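Local coordinates for protein Amuc_1100 (Akkermansia muciniphila, PDB 6KNY), which is of unknown function but is a membrane protein, here in a form lacking its transmembrane region, at residues F59-L65 and L273-N277; W101-Q105 and E123-N128; Y146-L150 and M173-I177. All coordinates share one frame; numbering follows the deposited sequence.

Contact 1 (F59-L65 and L273-N277)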
loop_
_atom_site.group_PDB
_atom_site.type_symbol
_atom_site.label_atom_id
_atom_site.label_comp_id
_atom_site.label_asym_id
_atom_site.label_seq_id
_atom_site.Cartn_x
_atom_site.Cartn_y
_atom_site.Cartn_z
ATOM N N PHE A 59 0.396 -1.402 15.696
ATOM C CA PHE A 59 -0.371 -1.021 14.519
ATOM C C PHE A 59 -1.586 -0.166 14.832
ATOM O O PHE A 59 -2.262 0.275 13.897
ATOM C CB PHE A 59 -0.793 -2.276 13.754
ATOM C CG PHE A 59 0.366 -3.145 13.403
ATOM C CD1 PHE A 59 1.315 -2.695 12.498
ATOM C CD2 PHE A 59 0.554 -4.371 14.020
ATOM C CE1 PHE A 59 2.418 -3.474 12.171
ATOM C CE2 PHE A 59 1.656 -5.157 13.703
ATOM C CZ PHE A 59 2.581 -4.715 12.763
ATOM N N LEU A 60 -1.866 0.102 16.113
ATOM C CA LEU A 60 -3.123 0.765 16.450
ATOM C C LEU A 60 -3.095 2.246 16.100
ATOM O O LEU A 60 -4.071 2.765 15.548
ATOM C CB LEU A 60 -3.444 0.590 17.940
ATOM C CG LEU A 60 -3.539 -0.848 18.460
ATOM C CD1 LEU A 60 -4.025 -0.861 19.926
ATOM C CD2 LEU A 60 -4.428 -1.753 17.567
ATOM N N ALA A 61 -1.973 2.926 16.380
ATOM C CA ALA A 61 -1.960 4.393 16.345
ATOM C C ALA A 61 -2.184 4.926 14.937
ATOM O O ALA A 61 -2.902 5.919 14.744
ATOM C CB ALA A 61 -0.647 4.935 16.911
ATOM N N SER A 62 -1.587 4.279 13.940
ATOM C CA SER A 62 -1.703 4.769 12.573
ATOM C C SER A 62 -3.108 4.618 11.991
ATOM O O SER A 62 -3.386 5.231 10.954
ATOM C CB SER A 62 -0.673 4.057 11.685
ATOM O OG SER A 62 -1.060 2.717 11.404
ATOM N N SER A 63 -4.007 3.852 12.630
ATOM C CA SER A 63 -5.384 3.734 12.137
ATOM C C SER A 63 -6.293 4.898 12.518
ATOM O O SER A 63 -7.423 4.965 11.997
ATOM C CB SER A 63 -6.056 2.423 12.618
ATOM O OG SER A 63 -5.479 1.281 11.984
ATOM N N ALA A 64 -5.866 5.807 13.403
ATOM C CA ALA A 64 -6.710 6.968 13.697
ATOM C C ALA A 64 -6.949 7.763 12.420
ATOM O O ALA A 64 -6.000 8.230 11.784
ATOM C CB ALA A 64 -6.069 7.854 14.765
ATOM N N LEU A 65 -8.218 7.910 12.049
ATOM C CA LEU A 65 -8.613 8.685 10.879
ATOM C C LEU A 65 -8.760 10.157 11.255
ATOM O O LEU A 65 -9.417 10.484 12.262
ATOM C CB LEU A 65 -9.926 8.149 10.311
ATOM C CG LEU A 65 -9.903 6.657 9.891
ATOM C CD1 LEU A 65 -11.213 6.192 9.278
ATOM C CD2 LEU A 65 -8.752 6.348 8.948
ATOM N N LEU A 273 -4.719 -4.810 3.942
ATOM C CA LEU A 273 -4.309 -3.836 4.946
ATOM C C LEU A 273 -5.342 -3.841 6.066
ATOM O O LEU A 273 -6.540 -3.688 5.810
ATOM C CB LEU A 273 -4.209 -2.450 4.312
ATOM C CG LEU A 273 -3.992 -1.234 5.223
ATOM C CD1 LEU A 273 -2.645 -1.325 5.945
ATOM C CD2 LEU A 273 -4.148 0.087 4.419
ATOM N N VAL A 274 -4.897 -4.013 7.303
ATOM C CA VAL A 274 -5.815 -4.150 8.429
ATOM C C VAL A 274 -6.010 -2.770 9.056
ATOM O O VAL A 274 -5.069 -2.204 9.626
ATOM C CB VAL A 274 -5.282 -5.173 9.440
ATOM C CG1 VAL A 274 -6.197 -5.276 10.656
ATOM C CG2 VAL A 274 -5.110 -6.546 8.743
ATOM N N HIS A 275 -7.222 -2.210 8.935
ATOM C CA HIS A 275 -7.553 -0.968 9.629
ATOM C C HIS A 275 -8.270 -1.293 10.941
ATOM O O HIS A 275 -9.390 -1.815 10.926
ATOM C CB HIS A 275 -8.429 -0.036 8.792
ATOM C CG HIS A 275 -8.730 1.249 9.509
ATOM N ND1 HIS A 275 -9.900 1.461 10.213
ATOM C CD2 HIS A 275 -7.970 2.354 9.712
ATOM C CE1 HIS A 275 -9.865 2.654 10.783
ATOM N NE2 HIS A 275 -8.712 3.223 10.480
ATOM N N PHE A 276 -7.644 -0.945 12.064
ATOM C CA PHE A 276 -8.242 -1.132 13.385
ATOM C C PHE A 276 -9.252 -0.024 13.659
ATOM O O PHE A 276 -8.936 1.161 13.525
ATOM C CB PHE A 276 -7.150 -1.165 14.455
ATOM C CG PHE A 276 -6.249 -2.346 14.313
ATOM C CD1 PHE A 276 -6.592 -3.570 14.881
ATOM C CD2 PHE A 276 -5.084 -2.257 13.573
ATOM C CE1 PHE A 276 -5.774 -4.693 14.710
ATOM C CE2 PHE A 276 -4.267 -3.373 13.389
ATOM C CZ PHE A 276 -4.615 -4.590 13.956
ATOM N N ASN A 277 -10.470 -0.411 14.031
ATOM C CA ASN A 277 -11.592 0.516 13.996
ATOM C C ASN A 277 -11.859 1.187 15.339
ATOM O O ASN A 277 -12.088 2.398 15.379
ATOM C CB ASN A 277 -12.850 -0.209 13.508
ATOM C CG ASN A 277 -12.806 -0.489 12.017
ATOM O OD1 ASN A 277 -12.137 0.239 11.260
ATOM N ND2 ASN A 277 -13.491 -1.560 11.581
#
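S63 faces H275 where the loop F59-L65 folds against the last residues of strand 265-276, their CA atoms 5.8 Å apart. L60-S63 make a single helix-like turn, closed by S63 N to L60 O, and S63 offers both its hydroxyl and its carbonyl to the strand. F276 N donates to S63 OG at 3.1 Å, and the same hydroxyl lies at the edge of the F276 ring, near its plane. One face of that ring is covered by L60 CD2, 4.0 Å from the centroid in a CH-pi contact; V274 CG1 lies over the opposite face. F59 adds its CB, 3.7 Å from F276 CE2, while its own ring leads away. H275, with CG anti to the backbone N (chi1 -179°), carries its imidazole toward the loop, where NE2 donates to a lone pair of S63 O at 2.6 Å, the oxygen 24° out of the ring plane and the bond bent to 141° at the hydrogen. L65 CD2 packs 3.5 Å from NE2. The other nitrogen, ND1, donates to N277 OD1 at 2.8 Å. These two bonds, with F122 packed edge to face on the imidazole, would fix its rotation, and donation from both nitrogens is consistent with a doubly protonated, positively charged H275.

Contact 2 (W101-Q105 and E123-N128)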
loop_
_atom_site.group_PDB
_atom_site.type_symbol
_atom_site.label_atom_id
_atom_site.label_comp_id
_atom_site.label_asym_id
_atom_site.label_seq_id
_atom_site.Cartn_x
_atom_site.Cartn_y
_atom_site.Cartn_z
ATOM N N TRP A 101 0.497 5.489 -9.623
ATOM C CA TRP A 101 -0.647 6.097 -8.964
ATOM C C TRP A 101 -1.041 5.393 -7.673
ATOM O O TRP A 101 -2.038 5.784 -7.056
ATOM C CB TRP A 101 -1.839 6.133 -9.912
ATOM C CG TRP A 101 -1.739 7.244 -10.896
ATOM C CD1 TRP A 101 -1.378 7.149 -12.217
ATOM C CD2 TRP A 101 -1.994 8.635 -10.647
ATOM N NE1 TRP A 101 -1.397 8.394 -12.799
ATOM C CE2 TRP A 101 -1.768 9.323 -11.862
ATOM C CE3 TRP A 101 -2.384 9.362 -9.517
ATOM C CZ2 TRP A 101 -1.919 10.707 -11.976
ATOM C CZ3 TRP A 101 -2.538 10.740 -9.633
ATOM C CH2 TRP A 101 -2.299 11.399 -10.850
ATOM N N LEU A 102 -0.311 4.347 -7.272
ATOM C CA LEU A 102 -0.436 3.723 -5.953
ATOM C C LEU A 102 -1.817 3.114 -5.704
ATOM O O LEU A 102 -2.238 2.991 -4.548
ATOM C CB LEU A 102 -0.102 4.732 -4.845
ATOM C CG LEU A 102 1.357 5.188 -4.857
ATOM C CD1 LEU A 102 1.546 6.401 -3.944
ATOM C CD2 LEU A 102 2.298 4.046 -4.468
ATOM N N GLY A 103 -2.535 2.745 -6.766
ATOM C CA GLY A 103 -3.888 2.229 -6.676
ATOM C C GLY A 103 -4.985 3.271 -6.738
ATOM O O GLY A 103 -6.172 2.914 -6.647
ATOM N N PHE A 104 -4.644 4.548 -6.893
ATOM C CA PHE A 104 -5.637 5.610 -6.799
ATOM C C PHE A 104 -5.745 6.418 -8.093
ATOM O O PHE A 104 -6.078 7.610 -8.056
ATOM C CB PHE A 104 -5.308 6.541 -5.630
ATOM C CG PHE A 104 -5.242 5.859 -4.274
ATOM C CD1 PHE A 104 -6.379 5.763 -3.465
ATOM C CD2 PHE A 104 -4.039 5.359 -3.786
ATOM C CE1 PHE A 104 -6.302 5.178 -2.196
ATOM C CE2 PHE A 104 -3.960 4.767 -2.518
ATOM C CZ PHE A 104 -5.086 4.668 -1.734
ATOM N N GLN A 105 -5.493 5.793 -9.254
ATOM C CA GLN A 105 -5.593 6.541 -10.505
ATOM C C GLN A 105 -7.018 7.007 -10.756
ATOM O O GLN A 105 -7.236 8.006 -11.451
ATOM C CB GLN A 105 -5.100 5.710 -11.698
ATOM C CG GLN A 105 -4.969 6.553 -12.990
ATOM C CD GLN A 105 -4.285 5.816 -14.135
ATOM O OE1 GLN A 105 -4.349 4.590 -14.225
ATOM N NE2 GLN A 105 -3.621 6.568 -15.016
ATOM N N GLU A 123 -5.355 4.787 3.820
ATOM C CA GLU A 123 -4.945 3.752 2.869
ATOM C C GLU A 123 -3.804 4.232 1.988
ATOM O O GLU A 123 -2.845 3.495 1.732
ATOM C CB GLU A 123 -6.134 3.310 2.016
ATOM C CG GLU A 123 -5.833 2.044 1.253
ATOM C CD GLU A 123 -7.017 1.513 0.483
ATOM O OE1 GLU A 123 -7.899 2.313 0.099
ATOM O OE2 GLU A 123 -7.044 0.289 0.240
ATOM N N LEU A 124 -3.884 5.479 1.522
ATOM C CA LEU A 124 -2.807 6.044 0.719
ATOM C C LEU A 124 -1.503 6.131 1.508
ATOM O O LEU A 124 -0.432 5.816 0.979
ATOM C CB LEU A 124 -3.231 7.422 0.207
ATOM C CG LEU A 124 -2.160 8.294 -0.466
ATOM C CD1 LEU A 124 -1.425 7.537 -1.582
ATOM C CD2 LEU A 124 -2.771 9.611 -0.982
ATOM N N LYS A 125 -1.565 6.563 2.772
ATOM C CA LYS A 125 -0.326 6.668 3.547
ATOM C C LYS A 125 0.300 5.300 3.773
ATOM O O LYS A 125 1.528 5.157 3.696
ATOM C CB LYS A 125 -0.572 7.369 4.894
ATOM C CG LYS A 125 -0.743 8.883 4.755
ATOM C CD LYS A 125 0.466 9.716 5.279
ATOM C CE LYS A 125 0.201 11.233 5.396
ATOM N NZ LYS A 125 1.194 12.128 4.707
ATOM N N ALA A 126 -0.523 4.272 4.025
ATOM C CA ALA A 126 0.008 2.926 4.238
ATOM C C ALA A 126 0.614 2.352 2.956
ATOM O O ALA A 126 1.716 1.777 2.977
ATOM C CB ALA A 126 -1.098 2.005 4.768
ATOM N N ILE A 127 -0.097 2.486 1.834
ATOM C CA ILE A 127 0.411 1.966 0.563
ATOM C C ILE A 127 1.669 2.725 0.152
ATOM O O ILE A 127 2.678 2.123 -0.246
ATOM C CB ILE A 127 -0.680 2.032 -0.530
ATOM C CG1 ILE A 127 -1.846 1.098 -0.189
ATOM C CG2 ILE A 127 -0.072 1.684 -1.928
ATOM C CD1 ILE A 127 -3.067 1.210 -1.139
ATOM N N ASN A 128 1.641 4.055 0.282
ATOM C CA ASN A 128 2.833 4.857 0.004
ATOM C C ASN A 128 4.040 4.370 0.790
ATOM O O ASN A 128 5.146 4.274 0.253
ATOM C CB ASN A 128 2.603 6.335 0.320
ATOM C CG ASN A 128 3.830 7.178 -0.017
ATOM O OD1 ASN A 128 4.221 7.280 -1.181
ATOM N ND2 ASN A 128 4.479 7.708 1.000
#
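L102 and F104 project from a type I' beta turn, W101-F104, onto the flank of helix 117-134. The turn follows helix 97-100 and is closed by F104 N to W101 O at 2.9 Å; L102 and G103 both have positive phi at its corners. Two bumps result, one aliphatic and one aromatic, and the helix meets them with the shallow relief made by E123, L124, I127 and N128. The F104 ring comes in end first. Its CZ edge reaches the helix backbone, 3.6 Å from L124 N, between E123 CG and L124 CB. The E123 carboxylate stands almost upright to the ring, the planes 84° apart, and its OE1 is salt-bridged to R147, which also packs against F104. F73 of helix 70-91 meets the F104 ring edge to face. L102 fills the neighbouring hollow, crossing L124 at about a right angle. L124 is the ridge between the bumps: with CG anti to the backbone N (chi1 170°), its CD1 reaches both the F104 ring and L102 CD1. I127 meets the turn with two methyls: CG2 lies 3.6 Å from L102 O, and CD1 approaches F104 CE2 at 3.9 Å. Between the two segments the contact is van der Waals packing, in a buried setting where helix 70-91 also covers L124 and N128 through F80. On the N128 side, L102 CD1 stops 3.9 Å from N128 OD1.

Contact 3 (Y146-L150 and M173-I177)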
loop_
_atom_site.group_PDB
_atom_site.type_symbol
_atom_site.label_atom_id
_atom_site.label_comp_id
_atom_site.label_asym_id
_atom_site.label_seq_id
_atom_site.Cartn_x
_atom_site.Cartn_y
_atom_site.Cartn_z
ATOM N N TYR A 146 -2.687 -2.357 -7.705
ATOM C CA TYR A 146 -4.108 -2.391 -8.010
ATOM C C TYR A 146 -4.886 -2.412 -6.702
ATOM O O TYR A 146 -4.634 -3.264 -5.843
ATOM C CB TYR A 146 -4.449 -3.612 -8.860
ATOM C CG TYR A 146 -5.922 -3.915 -8.860
ATOM C CD1 TYR A 146 -6.819 -3.094 -9.539
ATOM C CD2 TYR A 146 -6.419 -5.011 -8.173
ATOM C CE1 TYR A 146 -8.179 -3.363 -9.526
ATOM C CE2 TYR A 146 -7.774 -5.289 -8.159
ATOM C CZ TYR A 146 -8.644 -4.462 -8.838
ATOM O OH TYR A 146 -9.980 -4.737 -8.831
ATOM N N ARG A 147 -5.822 -1.475 -6.560
ATOM C CA ARG A 147 -6.524 -1.250 -5.300
ATOM C C ARG A 147 -8.022 -1.171 -5.559
ATOM O O ARG A 147 -8.511 -0.145 -6.062
ATOM C CB ARG A 147 -6.017 0.025 -4.634
ATOM C CG ARG A 147 -6.766 0.452 -3.367
ATOM C CD ARG A 147 -6.694 1.992 -3.192
ATOM N NE ARG A 147 -7.619 2.671 -4.104
ATOM C CZ ARG A 147 -8.856 3.037 -3.786
ATOM N NH1 ARG A 147 -9.314 2.858 -2.546
ATOM N NH2 ARG A 147 -9.629 3.610 -4.699
ATOM N N PRO A 148 -8.782 -2.223 -5.237
ATOM C CA PRO A 148 -10.246 -2.139 -5.358
ATOM C C PRO A 148 -10.811 -1.031 -4.481
ATOM O O PRO A 148 -10.285 -0.730 -3.408
ATOM C CB PRO A 148 -10.730 -3.518 -4.883
ATOM C CG PRO A 148 -9.539 -4.453 -5.076
ATOM C CD PRO A 148 -8.301 -3.577 -4.916
ATOM N N GLN A 149 -11.894 -0.414 -4.947
ATOM C CA GLN A 149 -12.526 0.641 -4.158
ATOM C C GLN A 149 -13.187 0.049 -2.930
ATOM O O GLN A 149 -13.736 -1.054 -2.973
ATOM C CB GLN A 149 -13.573 1.397 -4.980
ATOM C CG GLN A 149 -12.982 2.211 -6.116
ATOM C CD GLN A 149 -14.043 2.849 -6.992
ATOM O OE1 GLN A 149 -15.202 2.987 -6.586
ATOM N NE2 GLN A 149 -13.662 3.212 -8.215
ATOM N N LEU A 150 -13.146 0.803 -1.838
ATOM C CA LEU A 150 -13.836 0.448 -0.621
ATOM C C LEU A 150 -15.312 0.797 -0.734
ATOM O O LEU A 150 -15.688 1.691 -1.489
ATOM C CB LEU A 150 -13.219 1.193 0.561
ATOM C CG LEU A 150 -11.737 0.923 0.815
ATOM C CD1 LEU A 150 -11.211 1.855 1.925
ATOM C CD2 LEU A 150 -11.538 -0.545 1.180
ATOM N N MET A 173 -8.553 -3.881 3.977
ATOM C CA MET A 173 -8.547 -3.080 2.754
ATOM C C MET A 173 -7.721 -3.777 1.684
ATOM O O MET A 173 -6.489 -3.866 1.820
ATOM C CB MET A 173 -8.015 -1.676 3.038
ATOM C CG MET A 173 -8.863 -0.935 4.087
ATOM S SD MET A 173 -8.251 0.728 4.385
ATOM C CE MET A 173 -9.438 1.359 5.589
ATOM N N PRO A 174 -8.331 -4.271 0.600
ATOM C CA PRO A 174 -7.592 -5.120 -0.348
ATOM C C PRO A 174 -6.699 -4.316 -1.272
ATOM O O PRO A 174 -6.994 -3.165 -1.613
ATOM C CB PRO A 174 -8.706 -5.819 -1.138
ATOM C CG PRO A 174 -9.825 -4.812 -1.124
ATOM C CD PRO A 174 -9.748 -4.113 0.222
ATOM N N LEU A 175 -5.580 -4.935 -1.656
ATOM C CA LEU A 175 -4.792 -4.458 -2.783
ATOM C C LEU A 175 -3.931 -5.591 -3.319
ATOM O O LEU A 175 -3.696 -6.604 -2.644
ATOM C CB LEU A 175 -3.914 -3.267 -2.396
ATOM C CG LEU A 175 -2.816 -3.534 -1.380
ATOM C CD1 LEU A 175 -1.576 -2.701 -1.757
ATOM C CD2 LEU A 175 -3.321 -3.163 0.036
ATOM N N GLU A 176 -3.432 -5.388 -4.533
ATOM C CA GLU A 176 -2.525 -6.323 -5.182
ATOM C C GLU A 176 -1.310 -5.553 -5.659
ATOM O O GLU A 176 -1.444 -4.450 -6.191
ATOM C CB GLU A 176 -3.163 -6.999 -6.408
ATOM C CG GLU A 176 -4.496 -7.676 -6.184
ATOM C CD GLU A 176 -5.033 -8.282 -7.490
ATOM O OE1 GLU A 176 -4.240 -8.450 -8.446
ATOM O OE2 GLU A 176 -6.247 -8.564 -7.566
ATOM N N ILE A 177 -0.137 -6.147 -5.516
ATOM C CA ILE A 177 1.084 -5.571 -6.056
ATOM C C ILE A 177 1.799 -6.636 -6.874
ATOM O O ILE A 177 1.918 -7.790 -6.444
ATOM C CB ILE A 177 1.999 -5.019 -4.951
ATOM C CG1 ILE A 177 1.222 -4.029 -4.073
ATOM C CG2 ILE A 177 3.229 -4.370 -5.568
ATOM C CD1 ILE A 177 2.080 -3.304 -3.053
#
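Y146 and E176 lie side by side and point the same way, their backbones forming an antiparallel hydrogen-bonded pair. Y146 N donates to E176 O at 2.9 Å, almost straight at 175°, and E176 N returns a bond to Y146 O at 2.8 Å. The latter oxygen also takes a CA-H...O contact from L175 CA. On the face carrying both side chains, the extended E176 chain runs past the tyrosine ring: its CG sits at the ring edge, in plane, and the carboxylate is turned 75° to the ring, with OE2 3.6 Å from Y146 CD2. E176 OE1 has a long, weak ion pair with K144.

Beyond this pair the chain leaves the strand pattern. P148 and P174 pass each other obliquely, CG to CG at 4.0 Å, and L150 crosses M173 at about a right angle, its CD2 4.0 Å from M173 CG. L150 gets there with CG beside the backbone N (chi1 -60°). R147 brushes P174 O with its CG, then bends away at chi3 toward its salt bridge with E153. This is the end of an antiparallel strand pairing, where strand 141-146 gives way to an extended loop still packed along strand 170-181, in a mixed sheet with helix 117-134 against one face.

Overall arrangement
Contact 2 is the buried one, centred about 6 Å from the centre of the chain, and it relies on apolar shape; contacts 1 and 3 are partly buried, and contact 1 adds bonds from an imidazole and to a serine hydroxyl, contact 3 a backbone pair. Contacts 1 and 3 meet in one sheet, where strands 265-276 and 170-181 are neighbours and L273 O lies 2.7 Å from M173 N, a probable hydrogen bond. Helix 117-134, one side of contact 2, also touches the other two, A126 packing on L273 and E123 on M173. Between contacts 2 and 3, R147 is the polar tie, taking G103 O and E123 OE1.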